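Local coordinates for protein Myo-inositol phosphohydrolase (Mitsuokella multacida, PDB 4WU3) that probably removes phosphate groups from inositol phosphates such as phytate, as expected of a protein-tyrosine-phosphatase-like phytase, at residues A[150-155]-A[208-213]; A[124-129]-A[193-198]; A[116-121]-A[239-244]; A[215-220]-A[249-254]. The protein carries 2 engineered substitutions. All blocks are in the same frame, centred on the assembly; numbering follows the deposited sequence.

In the fold
All four contacts build one phosphatase-like unit around the mixed sheet of strands 65-66, 91-94, 237-241, 116-122 and 205-211. Interaction 3 pairs two neighbouring parallel strands of that sheet, and its span encloses interactions 1 and 2, whose segments alternate along the chain. Interaction 1, centred about 14 Å from it, sets helix 149-161 against edge strand 205-211. Interaction 2 belongs to a separate antiparallel sheet, yet E195 reaches H241 of interaction 3. Interaction 4 follows 1 and 2 but crosses 3; centred about 12 Å from interaction 3, it packs helix 247-261 against the segment leading into helix 219-230. T249 and engineered S242 meet where interactions 3 and 4 join at the phosphate-binding loop.

Interaction 1 (A[150-155]-A[208-213]); sequences DIIIPL and RLTLQD
I152 and I153 of helix 149-161 press on T210 and R208 of the edge strand 205-211, and these four side chains make the tight part of the contact. I152 meets T210 tip to tip: CG2 of I152 lies 3.9 Å from T210 CG2, and CD1 of I152 is equally near T210 CB. I153 adds its CD1, 4.0 Å from T210 CG2. A folded outer torsion (chi2 -53°) accompanies the turn of this methyl toward the strand, and it also covers one face of the R208 guanidinium, 3.8 Å from NH1 and offset toward the rim. The arginine is itself fixed by polar partners, NE donating to R122 O and NH1 forming a salt bridge with E156. Beyond T210 the fit loosens. Q212 NE2 approaches I152 CD1 only to 4.5 Å and bonds instead to N144 O, while D150 and P154 lie on the solvent side of the helix and I153 is only partly buried. The axes of segments 150-155 and 208-211 cross at 110° and come within 9.6 Å. L209 and L211 point the other way, against helices 219-230 and 247-261, so the strand is covered by helices on two faces, consistent with the helix-covered sheet of a protein-tyrosine-phosphatase-like domain.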
loop_
_atom_site.group_PDB
_atom_site.type_symbol
_atom_site.label_atom_id
_atom_site.label_comp_id
_atom_site.label_asym_id
_atom_site.label_seq_id
_atom_site.Cartn_x
_atom_site.Cartn_y
_atom_site.Cartn_z
ATOM N N ASP A 150 20.389 -10.638 2.618
ATOM C CA ASP A 150 21.682 -11.172 2.179
ATOM C C ASP A 150 22.311 -10.374 1.038
ATOM O O ASP A 150 23.465 -10.592 0.684
ATOM C CB ASP A 150 21.622 -12.667 1.825
ATOM C CG ASP A 150 20.408 -13.040 1.039
ATOM O OD1 ASP A 150 20.074 -12.290 0.112
ATOM O OD2 ASP A 150 19.808 -14.101 1.330
ATOM N N ILE A 151 21.559 -9.456 0.461
ATOM C CA ILE A 151 22.151 -8.470 -0.422
ATOM C C ILE A 151 22.527 -7.219 0.387
ATOM O O ILE A 151 23.614 -6.655 0.214
ATOM C CB ILE A 151 21.185 -8.103 -1.557
ATOM C CG1 ILE A 151 21.100 -9.243 -2.569
ATOM C CG2 ILE A 151 21.644 -6.844 -2.261
ATOM C CD1 ILE A 151 22.402 -9.487 -3.300
ATOM N N ILE A 152 21.636 -6.808 1.294
ATOM C CA ILE A 152 21.802 -5.540 2.023
ATOM C C ILE A 152 23.034 -5.515 2.933
ATOM O O ILE A 152 23.787 -4.545 2.928
ATOM C CB ILE A 152 20.547 -5.203 2.853
ATOM C CG1 ILE A 152 19.402 -4.816 1.920
ATOM C CG2 ILE A 152 20.835 -4.079 3.840
ATOM C CD1 ILE A 152 18.055 -4.763 2.595
ATOM N N ILE A 153 23.245 -6.572 3.709
ATOM C CA ILE A 153 24.355 -6.593 4.671
ATOM C C ILE A 153 25.727 -6.443 3.992
ATOM O O ILE A 153 26.512 -5.558 4.362
ATOM C CB ILE A 153 24.326 -7.863 5.547
ATOM C CG1 ILE A 153 23.033 -7.916 6.380
ATOM C CG2 ILE A 153 25.542 -7.928 6.469
ATOM C CD1 ILE A 153 22.766 -6.674 7.196
ATOM N N PRO A 154 26.034 -7.303 3.004
ATOM C CA PRO A 154 27.324 -7.140 2.309
ATOM C C PRO A 154 27.419 -5.864 1.462
ATOM O O PRO A 154 28.498 -5.322 1.295
ATOM C CB PRO A 154 27.420 -8.393 1.419
ATOM C CG PRO A 154 26.033 -8.955 1.354
ATOM C CD PRO A 154 25.352 -8.556 2.631
ATOM N N LEU A 155 26.300 -5.389 0.930
ATOM C CA LEU A 155 26.289 -4.143 0.182
ATOM C C LEU A 155 26.678 -2.960 1.075
ATOM O O LEU A 155 27.523 -2.127 0.709
ATOM C CB LEU A 155 24.918 -3.906 -0.458
ATOM C CG LEU A 155 24.808 -2.593 -1.238
ATOM C CD1 LEU A 155 25.898 -2.494 -2.307
ATOM C CD2 LEU A 155 23.429 -2.450 -1.865
ATOM N N ARG A 208 20.163 -7.280 13.955
ATOM C CA ARG A 208 19.710 -6.518 12.801
ATOM C C ARG A 208 18.507 -7.164 12.140
ATOM O O ARG A 208 18.477 -8.370 11.928
ATOM C CB ARG A 208 20.837 -6.412 11.770
ATOM C CG ARG A 208 20.473 -5.673 10.487
ATOM C CD ARG A 208 20.429 -4.171 10.689
ATOM N NE ARG A 208 20.409 -3.423 9.426
ATOM C CZ ARG A 208 21.495 -3.063 8.741
ATOM N NH1 ARG A 208 22.698 -3.390 9.176
ATOM N NH2 ARG A 208 21.381 -2.370 7.612
ATOM N N LEU A 209 17.517 -6.339 11.837
ATOM C CA LEU A 209 16.469 -6.665 10.889
ATOM C C LEU A 209 16.492 -5.605 9.835
ATOM O O LEU A 209 16.453 -4.430 10.165
ATOM C CB LEU A 209 15.104 -6.611 11.555
ATOM C CG LEU A 209 14.854 -7.691 12.579
ATOM C CD1 LEU A 209 13.453 -7.517 13.140
ATOM C CD2 LEU A 209 15.030 -9.049 11.932
ATOM N N THR A 210 16.525 -5.999 8.570
ATOM C CA THR A 210 16.620 -5.030 7.486
ATOM C C THR A 210 15.242 -4.565 6.988
ATOM O O THR A 210 14.815 -4.928 5.898
ATOM C CB THR A 210 17.448 -5.615 6.335
ATOM O OG1 THR A 210 16.969 -6.926 6.013
ATOM C CG2 THR A 210 18.904 -5.714 6.760
ATOM N N LEU A 211 14.566 -3.741 7.787
ATOM C CA LEU A 211 13.189 -3.323 7.490
ATOM C C LEU A 211 13.131 -2.043 6.677
ATOM O O LEU A 211 13.811 -1.067 6.995
ATOM C CB LEU A 211 12.400 -3.089 8.777
ATOM C CG LEU A 211 12.370 -4.249 9.755
ATOM C CD1 LEU A 211 11.415 -3.950 10.899
ATOM C CD2 LEU A 211 11.977 -5.522 9.042
ATOM N N GLN A 212 12.298 -2.054 5.642
ATOM C CA GLN A 212 12.097 -0.888 4.808
ATOM C C GLN A 212 11.364 0.178 5.607
ATOM O O GLN A 212 10.383 -0.117 6.297
ATOM C CB GLN A 212 11.263 -1.234 3.563
ATOM C CG GLN A 212 11.833 -2.329 2.685
ATOM C CD GLN A 212 13.059 -1.886 1.912
ATOM O OE1 GLN A 212 13.022 -0.880 1.208
ATOM N NE2 GLN A 212 14.149 -2.643 2.028
ATOM N N ASP A 213 11.825 1.418 5.486
ATOM C CA ASP A 213 11.155 2.537 6.102
ATOM C C ASP A 213 9.727 2.599 5.577
ATOM O O ASP A 213 9.465 2.309 4.409
ATOM C CB ASP A 213 11.910 3.823 5.778
ATOM C CG ASP A 213 11.577 4.965 6.710
ATOM O OD1 ASP A 213 10.611 4.876 7.498
ATOM O OD2 ASP A 213 12.296 5.975 6.648
#

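Interaction 2 (A[124-129]-A[193-198]); sequences ESHGYL and RTEEEM
Y128 and R193 form an antiparallel hydrogen-bonded pair, their backbones joined in both directions: Y128 N to R193 O at 2.8 Å, and R193 N to Y128 O at 3.0 Å. Water extends this polar seam, one molecule accepting from E195 N at 2.9 Å and donating to H126 O. The aromatic contact comes next. M198 lays its terminal methyl over one face of the Y128 ring as a CH-pi contact, CE standing 3.5 Å from the ring centroid and 24° off its normal. Bends at chi2 and chi3 curl the thioether over the ring, placing SD farther above the same ring in a Met-aromatic contact. E195 instead meets the rim, its CB 3.8 Å from Y128 CE1 and close to the ring plane, while Y128 OH is taken up by F97 O. M198 CG also lies 3.5 Å above the plane of the R193 guanidinium, whose NH1 bonds to Q201 OE1 and NH2 forms a salt bridge with E99. T194 and E197 make a capping box: E197 N donates to T194 OG1 and T194 N to E197 OE1, closing the start of helix 195-201. Around this, strand 132-137 pairs with 126-129 on its other edge, helix 149-161 touches T194, and H126 and E195 turn toward strand 205-211.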
loop_
_atom_site.group_PDB
_atom_site.type_symbol
_atom_site.label_atom_id
_atom_site.label_comp_id
_atom_site.label_asym_id
_atom_site.label_seq_id
_atom_site.Cartn_x
_atom_site.Cartn_y
_atom_site.Cartn_z
ATOM N N GLU A 124 17.724 0.438 5.327
ATOM C CA GLU A 124 18.618 1.381 4.648
ATOM C C GLU A 124 20.092 1.195 5.088
ATOM O O GLU A 124 20.371 0.894 6.242
ATOM C CB GLU A 124 18.141 2.838 4.868
ATOM C CG GLU A 124 18.111 3.364 6.317
ATOM C CD GLU A 124 16.801 3.059 7.054
ATOM O OE1 GLU A 124 15.997 2.197 6.582
ATOM O OE2 GLU A 124 16.565 3.677 8.123
ATOM N N SER A 125 21.033 1.361 4.164
ATOM C CA SER A 125 22.451 1.236 4.496
ATOM C C SER A 125 22.938 2.402 5.347
ATOM O O SER A 125 22.718 3.562 5.025
ATOM C CB SER A 125 23.303 1.142 3.235
ATOM O OG SER A 125 22.960 0.009 2.472
ATOM N N HIS A 126 23.617 2.075 6.436
ATOM C CA HIS A 126 24.083 3.081 7.372
ATOM C C HIS A 126 25.341 2.625 8.070
ATOM O O HIS A 126 25.726 1.455 8.012
ATOM C CB HIS A 126 23.002 3.381 8.421
ATOM C CG HIS A 126 22.594 2.190 9.224
ATOM N ND1 HIS A 126 21.714 1.239 8.749
ATOM C CD2 HIS A 126 22.948 1.789 10.468
ATOM C CE1 HIS A 126 21.539 0.307 9.671
ATOM N NE2 HIS A 126 22.273 0.620 10.725
ATOM N N GLY A 127 25.972 3.564 8.751
ATOM C CA GLY A 127 27.172 3.265 9.505
ATOM C C GLY A 127 27.684 4.487 10.243
ATOM O O GLY A 127 26.931 5.442 10.478
ATOM N N TYR A 128 28.967 4.447 10.605
ATOM C CA TYR A 128 29.574 5.485 11.427
ATOM C C TYR A 128 30.908 5.956 10.842
ATOM O O TYR A 128 31.712 5.144 10.362
ATOM C CB TYR A 128 29.740 4.987 12.867
ATOM C CG TYR A 128 28.407 4.806 13.576
ATOM C CD1 TYR A 128 27.690 3.621 13.460
ATOM C CD2 TYR A 128 27.852 5.834 14.331
ATOM C CE1 TYR A 128 26.469 3.470 14.079
ATOM C CE2 TYR A 128 26.631 5.691 14.953
ATOM C CZ TYR A 128 25.938 4.504 14.821
ATOM O OH TYR A 128 24.699 4.347 15.433
ATOM N N LEU A 129 31.091 7.279 10.843
ATOM C CA LEU A 129 32.380 7.913 10.580
ATOM C C LEU A 129 32.829 8.585 11.864
ATOM O O LEU A 129 32.264 9.602 12.269
ATOM C CB LEU A 129 32.261 8.963 9.482
ATOM C CG LEU A 129 31.742 8.464 8.140
ATOM C CD1 LEU A 129 31.695 9.617 7.151
ATOM C CD2 LEU A 129 32.626 7.344 7.612
ATOM N N ARG A 193 32.879 2.395 10.486
ATOM C CA ARG A 193 32.336 1.219 11.153
ATOM C C ARG A 193 30.882 0.989 10.767
ATOM O O ARG A 193 30.142 1.936 10.516
ATOM C CB ARG A 193 32.437 1.365 12.679
ATOM C CG ARG A 193 33.864 1.337 13.219
ATOM C CD ARG A 193 33.948 1.622 14.709
ATOM N NE ARG A 193 33.555 2.984 15.046
ATOM C CZ ARG A 193 33.492 3.455 16.289
ATOM N NH1 ARG A 193 33.803 2.670 17.309
ATOM N NH2 ARG A 193 33.123 4.711 16.513
ATOM N N THR A 194 30.491 -0.283 10.699
ATOM C CA THR A 194 29.082 -0.660 10.715
ATOM C C THR A 194 28.562 -0.406 12.115
ATOM O O THR A 194 29.350 -0.244 13.046
ATOM C CB THR A 194 28.884 -2.155 10.440
ATOM O OG1 THR A 194 29.564 -2.922 11.445
ATOM C CG2 THR A 194 29.406 -2.522 9.068
ATOM N N GLU A 195 27.247 -0.393 12.286
ATOM C CA GLU A 195 26.677 -0.172 13.615
ATOM C C GLU A 195 27.086 -1.296 14.550
ATOM O O GLU A 195 27.340 -1.082 15.740
ATOM C CB GLU A 195 25.148 -0.072 13.556
ATOM C CG GLU A 195 24.507 0.281 14.892
ATOM C CD GLU A 195 23.047 0.673 14.761
ATOM O OE1 GLU A 195 22.709 1.479 13.862
ATOM O OE2 GLU A 195 22.237 0.181 15.561
ATOM N N GLU A 196 27.153 -2.498 14.001
ATOM C CA GLU A 196 27.502 -3.673 14.788
ATOM C C GLU A 196 28.883 -3.503 15.398
ATOM O O GLU A 196 29.085 -3.756 16.585
ATOM C CB GLU A 196 27.481 -4.926 13.911
ATOM C CG GLU A 196 27.982 -6.167 14.616
ATOM C CD GLU A 196 28.062 -7.359 13.693
ATOM O OE1 GLU A 196 28.415 -7.190 12.505
ATOM O OE2 GLU A 196 27.762 -8.470 14.160
ATOM N N GLU A 197 29.835 -3.083 14.572
ATOM C CA GLU A 197 31.197 -2.887 15.047
ATOM C C GLU A 197 31.223 -1.853 16.159
ATOM O O GLU A 197 31.854 -2.068 17.183
ATOM C CB GLU A 197 32.127 -2.478 13.902
ATOM C CG GLU A 197 32.464 -3.630 12.965
ATOM C CD GLU A 197 33.188 -3.189 11.704
ATOM O OE1 GLU A 197 32.989 -2.034 11.246
ATOM O OE2 GLU A 197 33.941 -4.020 11.153
ATOM N N MET A 198 30.511 -0.746 15.967
ATOM C CA MET A 198 30.539 0.339 16.942
ATOM C C MET A 198 29.903 -0.129 18.239
ATOM O O MET A 198 30.419 0.125 19.321
ATOM C CB MET A 198 29.820 1.564 16.384
ATOM C CG MET A 198 30.083 2.857 17.138
ATOM S SD MET A 198 28.875 3.080 18.436
ATOM C CE MET A 198 27.394 3.427 17.487
HETATM O O HOH W 1 25.624 -0.428 9.856
HETATM O O HOH W 2 33.306 4.801 13.107
#

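Interaction 3 (A[116-121]-A[239-244]); sequences FYDVDL and HYHSYA. Engineered in segment 239-244: S242 (natural residue Cys). With PO4 (phosphate ion), chain G.
V119 and Y240 are neighbours in a parallel pair of strands, the second of which runs into the HC(X)5R phosphate-binding loop of the protein-tyrosine-phosphatase superfamily. Four backbone bonds join the strands, from H239 N to Y117 O at one end to L121 N to H241 O, 2.9 Å, at the other. On one face V119 CG1 packs 3.6 Å from Y240 CD1, with both side chains pointing the same way; D118, D120, H239 and H241 occupy the other. The H241 side chain can be followed outward. From CB its first torsion, 88°, holds CG between the backbone N and carbonyl carbon. CD2 then meets D118 OD1 at 3.0 Å, in the ring plane and with the carboxylate only 14° from coplanar. CE1 lies 3.5 Å from D120 OD1. ND1 donates to S242 O at 2.9 Å in the carbonyl plane on a lone pair; this bond to the next residue, with NE2 held by E195 OE2, helps fix the ring's rotation. The loop wraps a phosphate ion, probably from the crystallisation liquor, also held by M246 N and R248 NE. OG of S242, an engineered replacement for cysteine, makes a short bond to phosphate O2, and A244 N donates to phosphate O3 at 3.0 Å.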
loop_
_atom_site.group_PDB
_atom_site.type_symbol
_atom_site.label_atom_id
_atom_site.label_comp_id
_atom_site.label_asym_id
_atom_site.label_seq_id
_atom_site.Cartn_x
_atom_site.Cartn_y
_atom_site.Cartn_z
ATOM N N PHE A 116 22.897 -5.545 27.220
ATOM C CA PHE A 116 22.203 -4.584 26.376
ATOM C C PHE A 116 22.211 -5.074 24.929
ATOM O O PHE A 116 23.263 -5.430 24.398
ATOM C CB PHE A 116 22.887 -3.218 26.502
ATOM C CG PHE A 116 22.225 -2.120 25.717
ATOM C CD1 PHE A 116 21.212 -1.370 26.266
ATOM C CD2 PHE A 116 22.645 -1.820 24.442
ATOM C CE1 PHE A 116 20.602 -0.359 25.545
ATOM C CE2 PHE A 116 22.050 -0.809 23.722
ATOM C CZ PHE A 116 21.023 -0.078 24.273
ATOM N N TYR A 117 21.030 -5.103 24.308
ATOM C CA TYR A 117 20.896 -5.527 22.912
ATOM C C TYR A 117 20.369 -4.384 22.055
ATOM O O TYR A 117 19.264 -3.903 22.259
ATOM C CB TYR A 117 19.973 -6.746 22.791
ATOM C CG TYR A 117 20.561 -7.987 23.417
ATOM C CD1 TYR A 117 20.556 -8.149 24.791
ATOM C CD2 TYR A 117 21.149 -8.987 22.640
ATOM C CE1 TYR A 117 21.113 -9.269 25.379
ATOM C CE2 TYR A 117 21.715 -10.116 23.232
ATOM C CZ TYR A 117 21.682 -10.250 24.600
ATOM O OH TYR A 117 22.224 -11.361 25.227
ATOM N N ASP A 118 21.187 -3.945 21.110
ATOM C CA ASP A 118 20.788 -2.970 20.126
ATOM C C ASP A 118 20.038 -3.712 19.042
ATOM O O ASP A 118 20.611 -4.545 18.341
ATOM C CB ASP A 118 22.026 -2.283 19.548
ATOM C CG ASP A 118 21.707 -1.370 18.380
ATOM O OD1 ASP A 118 20.580 -0.830 18.320
ATOM O OD2 ASP A 118 22.598 -1.182 17.520
ATOM N N VAL A 119 18.746 -3.431 18.931
ATOM C CA VAL A 119 17.937 -3.984 17.862
ATOM C C VAL A 119 17.769 -2.923 16.796
ATOM O O VAL A 119 16.960 -1.994 16.935
ATOM C CB VAL A 119 16.560 -4.458 18.362
ATOM C CG1 VAL A 119 15.755 -5.060 17.223
ATOM C CG2 VAL A 119 16.726 -5.478 19.485
ATOM N N ASP A 120 18.547 -3.099 15.731
ATOM C CA ASP A 120 18.661 -2.167 14.628
ATOM C C ASP A 120 17.689 -2.539 13.526
ATOM O O ASP A 120 17.919 -3.498 12.791
ATOM C CB ASP A 120 20.097 -2.227 14.098
ATOM C CG ASP A 120 20.337 -1.307 12.931
ATOM O OD1 ASP A 120 19.398 -0.592 12.540
ATOM O OD2 ASP A 120 21.479 -1.305 12.406
ATOM N N LEU A 121 16.614 -1.767 13.386
ATOM C CA LEU A 121 15.529 -2.140 12.479
ATOM C C LEU A 121 15.703 -1.573 11.069
ATOM O O LEU A 121 14.794 -1.628 10.252
ATOM C CB LEU A 121 14.181 -1.686 13.065
ATOM C CG LEU A 121 13.866 -2.197 14.467
ATOM C CD1 LEU A 121 12.679 -1.458 15.071
ATOM C CD2 LEU A 121 13.639 -3.709 14.450
ATOM N N HIS A 239 16.908 -2.474 23.269
ATOM C CA HIS A 239 16.730 -1.118 22.792
ATOM C C HIS A 239 16.436 -1.165 21.305
ATOM O O HIS A 239 17.302 -1.550 20.518
ATOM C CB HIS A 239 17.987 -0.278 23.037
ATOM C CG HIS A 239 17.829 1.143 22.623
ATOM N ND1 HIS A 239 17.226 2.082 23.428
ATOM C CD2 HIS A 239 18.129 1.775 21.462
ATOM C CE1 HIS A 239 17.180 3.239 22.792
ATOM N NE2 HIS A 239 17.725 3.082 21.598
ATOM N N TYR A 240 15.209 -0.800 20.931
ATOM C CA TYR A 240 14.784 -0.801 19.537
ATOM C C TYR A 240 15.028 0.565 18.914
ATOM O O TYR A 240 14.782 1.614 19.536
ATOM C CB TYR A 240 13.291 -1.111 19.417
ATOM C CG TYR A 240 12.876 -2.450 19.959
ATOM C CD1 TYR A 240 13.103 -3.608 19.242
ATOM C CD2 TYR A 240 12.234 -2.552 21.186
ATOM C CE1 TYR A 240 12.720 -4.838 19.741
ATOM C CE2 TYR A 240 11.846 -3.769 21.692
ATOM C CZ TYR A 240 12.088 -4.915 20.971
ATOM O OH TYR A 240 11.710 -6.143 21.486
ATOM N N HIS A 241 15.509 0.566 17.683
ATOM C CA HIS A 241 15.613 1.818 16.958
ATOM C C HIS A 241 15.503 1.650 15.437
ATOM O O HIS A 241 15.813 0.594 14.867
ATOM C CB HIS A 241 16.910 2.530 17.331
ATOM C CG HIS A 241 18.073 2.137 16.486
ATOM N ND1 HIS A 241 18.312 2.698 15.249
ATOM C CD2 HIS A 241 19.059 1.238 16.693
ATOM C CE1 HIS A 241 19.395 2.152 14.728
ATOM N NE2 HIS A 241 19.865 1.263 15.585
ATOM N N SER A 242 15.048 2.718 14.796
ATOM C CA SER A 242 14.954 2.783 13.356
ATOM C C SER A 242 15.684 4.062 12.932
ATOM O O SER A 242 16.756 4.359 13.484
ATOM C CB SER A 242 13.489 2.783 12.940
ATOM O OG SER A 242 12.698 3.533 13.856
ATOM N N TYR A 243 15.150 4.820 11.972
ATOM C CA TYR A 243 15.735 6.133 11.707
ATOM C C TYR A 243 15.190 7.190 12.676
ATOM O O TYR A 243 15.960 7.845 13.386
ATOM C CB TYR A 243 15.565 6.607 10.262
ATOM C CG TYR A 243 16.117 8.013 10.123
ATOM C CD1 TYR A 243 17.484 8.251 10.225
ATOM C CD2 TYR A 243 15.277 9.105 9.991
ATOM C CE1 TYR A 243 17.997 9.523 10.157
ATOM C CE2 TYR A 243 15.786 10.397 9.917
ATOM C CZ TYR A 243 17.145 10.597 10.001
ATOM O OH TYR A 243 17.666 11.875 9.935
ATOM N N ALA A 244 13.868 7.338 12.725
ATOM C CA ALA A 244 13.263 8.431 13.470
ATOM C C ALA A 244 12.753 7.994 14.842
ATOM O O ALA A 244 12.390 8.824 15.669
ATOM C CB ALA A 244 12.134 9.040 12.657
HETATM P P PO4 G . 10.965 5.276 11.472
HETATM O O1 PO4 G . 10.035 6.409 11.108
HETATM O O2 PO4 G . 11.028 5.245 12.983
HETATM O O3 PO4 G . 12.335 5.490 10.884
HETATM O O4 PO4 G . 10.456 3.933 10.980
#

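Interaction 4 (A[215-220]-A[249-254]); sequences FRPDDP and TTIFMV
P217 has the most surface buried here, with I251 and F252 of helix 247-261 as its partners. Its CB, CG and CD meet both residues: CD of P217 meets I251 CG2 end-on at 4.1 Å, while CG lies 3.9 Å from F252 CE1 and CB 4.1 Å from F252 CZ. The proline and phenylalanine side chains slide past one another in opposite directions rather than stacking. I251 also sends CD1 along the backbone of the other segment, ending 3.9 Å from R216 CA. Its CG1 sits beside the backbone N (chi1 -74°), leaving CG2 for the proline and carrying CD1 onward to R216. The P217 backbone is fixed in turn by the R216 side chain, whose NE and NH2 both grip P217 O, NE at 2.7 Å from above the carbonyl plane and NH2 within it. NH2 also forms a salt bridge with D219 OD1, 2.8 Å away, so the arginine links the turn to the first residue of helix 219-230. The segment follows H214, which lines a pocket for inositol tetrakisphosphate, and F215 makes a cation-pi contact with K295 of the second subunit. Helix 291-313 touches R216 and P217 through F303, and F252 meets F225 of helix 219-230 edge to face.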
loop_
_atom_site.group_PDB
_atom_site.type_symbol
_atom_site.label_atom_id
_atom_site.label_comp_id
_atom_site.label_asym_id
_atom_site.label_seq_id
_atom_site.Cartn_x
_atom_site.Cartn_y
_atom_site.Cartn_z
ATOM N N PHE A 215 6.962 0.788 6.363
ATOM C CA PHE A 215 6.152 -0.412 6.273
ATOM C C PHE A 215 6.340 -1.302 7.482
ATOM O O PHE A 215 7.319 -1.171 8.215
ATOM C CB PHE A 215 6.530 -1.234 5.047
ATOM C CG PHE A 215 6.262 -0.553 3.737
ATOM C CD1 PHE A 215 4.986 -0.118 3.411
ATOM C CD2 PHE A 215 7.280 -0.377 2.821
ATOM C CE1 PHE A 215 4.743 0.491 2.206
ATOM C CE2 PHE A 215 7.042 0.225 1.614
ATOM C CZ PHE A 215 5.772 0.665 1.305
ATOM N N ARG A 216 5.397 -2.214 7.673
ATOM C CA ARG A 216 5.494 -3.249 8.695
ATOM C C ARG A 216 6.592 -4.217 8.318
ATOM O O ARG A 216 6.937 -4.335 7.150
ATOM C CB ARG A 216 4.178 -4.025 8.783
ATOM C CG ARG A 216 3.655 -4.475 7.415
ATOM C CD ARG A 216 2.726 -5.668 7.536
ATOM N NE ARG A 216 3.454 -6.833 8.026
ATOM C CZ ARG A 216 2.928 -8.041 8.172
ATOM N NH1 ARG A 216 1.652 -8.259 7.871
ATOM N NH2 ARG A 216 3.683 -9.037 8.609
ATOM N N PRO A 217 7.126 -4.946 9.300
ATOM C CA PRO A 217 7.987 -6.085 8.970
ATOM C C PRO A 217 7.200 -7.181 8.228
ATOM O O PRO A 217 6.032 -7.412 8.543
ATOM C CB PRO A 217 8.405 -6.602 10.342
ATOM C CG PRO A 217 7.258 -6.250 11.221
ATOM C CD PRO A 217 6.757 -4.930 10.725
ATOM N N ASP A 218 7.819 -7.823 7.237
ATOM C CA ASP A 218 7.217 -8.992 6.602
ATOM C C ASP A 218 7.320 -10.179 7.547
ATOM O O ASP A 218 8.172 -10.207 8.436
ATOM C CB ASP A 218 7.914 -9.323 5.279
ATOM C CG ASP A 218 7.611 -8.308 4.196
ATOM O OD1 ASP A 218 6.519 -7.699 4.239
ATOM O OD2 ASP A 218 8.463 -8.116 3.298
ATOM N N ASP A 219 6.450 -11.158 7.342
ATOM C CA ASP A 219 6.362 -12.333 8.212
ATOM C C ASP A 219 7.714 -13.017 8.535
ATOM O O ASP A 219 7.968 -13.351 9.688
ATOM C CB ASP A 219 5.387 -13.357 7.616
ATOM C CG ASP A 219 3.939 -12.879 7.622
ATOM O OD1 ASP A 219 3.657 -11.774 8.134
ATOM O OD2 ASP A 219 3.059 -13.619 7.119
ATOM N N PRO A 220 8.568 -13.253 7.522
ATOM C CA PRO A 220 9.824 -13.949 7.827
ATOM C C PRO A 220 10.725 -13.175 8.793
ATOM O O PRO A 220 11.476 -13.793 9.556
ATOM C CB PRO A 220 10.501 -14.091 6.455
ATOM C CG PRO A 220 9.394 -13.996 5.465
ATOM C CD PRO A 220 8.353 -13.099 6.070
ATOM N N THR A 249 10.017 1.660 14.888
ATOM C CA THR A 249 10.362 1.552 16.311
ATOM C C THR A 249 9.112 1.297 17.157
ATOM O O THR A 249 9.115 0.448 18.043
ATOM C CB THR A 249 11.129 2.794 16.812
ATOM O OG1 THR A 249 12.452 2.796 16.260
ATOM C CG2 THR A 249 11.254 2.794 18.318
ATOM N N THR A 250 8.031 2.001 16.863
ATOM C CA THR A 250 6.812 1.857 17.653
ATOM C C THR A 250 6.119 0.526 17.399
ATOM O O THR A 250 5.552 -0.063 18.313
ATOM C CB THR A 250 5.844 3.018 17.398
ATOM O OG1 THR A 250 6.485 4.233 17.794
ATOM C CG2 THR A 250 4.556 2.848 18.197
ATOM N N ILE A 251 6.169 0.046 16.163
ATOM C CA ILE A 251 5.681 -1.281 15.876
ATOM C C ILE A 251 6.351 -2.279 16.801
ATOM O O ILE A 251 5.679 -3.146 17.364
ATOM C CB ILE A 251 5.973 -1.719 14.426
ATOM C CG1 ILE A 251 5.046 -1.000 13.448
ATOM C CG2 ILE A 251 5.803 -3.221 14.296
ATOM C CD1 ILE A 251 5.491 -1.122 12.007
ATOM N N PHE A 252 7.666 -2.178 16.956
ATOM C CA PHE A 252 8.375 -3.176 17.746
ATOM C C PHE A 252 8.287 -2.980 19.252
ATOM O O PHE A 252 8.408 -3.950 20.006
ATOM C CB PHE A 252 9.820 -3.329 17.299
ATOM C CG PHE A 252 9.964 -4.236 16.138
ATOM C CD1 PHE A 252 9.569 -3.825 14.889
ATOM C CD2 PHE A 252 10.455 -5.519 16.300
ATOM C CE1 PHE A 252 9.670 -4.677 13.805
ATOM C CE2 PHE A 252 10.551 -6.380 15.230
ATOM C CZ PHE A 252 10.157 -5.956 13.986
ATOM N N MET A 253 8.062 -1.747 19.686
ATOM C CA MET A 253 7.777 -1.466 21.093
ATOM C C MET A 253 6.423 -2.054 21.472
ATOM O O MET A 253 6.253 -2.595 22.574
ATOM C CB MET A 253 7.784 0.040 21.355
ATOM C CG MET A 253 9.180 0.612 21.534
ATOM S SD MET A 253 9.995 -0.018 23.016
ATOM C CE MET A 253 9.292 1.066 24.256
ATOM N N VAL A 254 5.470 -1.942 20.545
ATOM C CA VAL A 254 4.149 -2.562 20.683
ATOM C C VAL A 254 4.239 -4.090 20.675
ATOM O O VAL A 254 3.607 -4.744 21.500
ATOM C CB VAL A 254 3.191 -2.091 19.573
ATOM C CG1 VAL A 254 1.968 -2.991 19.479
ATOM C CG2 VAL A 254 2.766 -0.657 19.839
#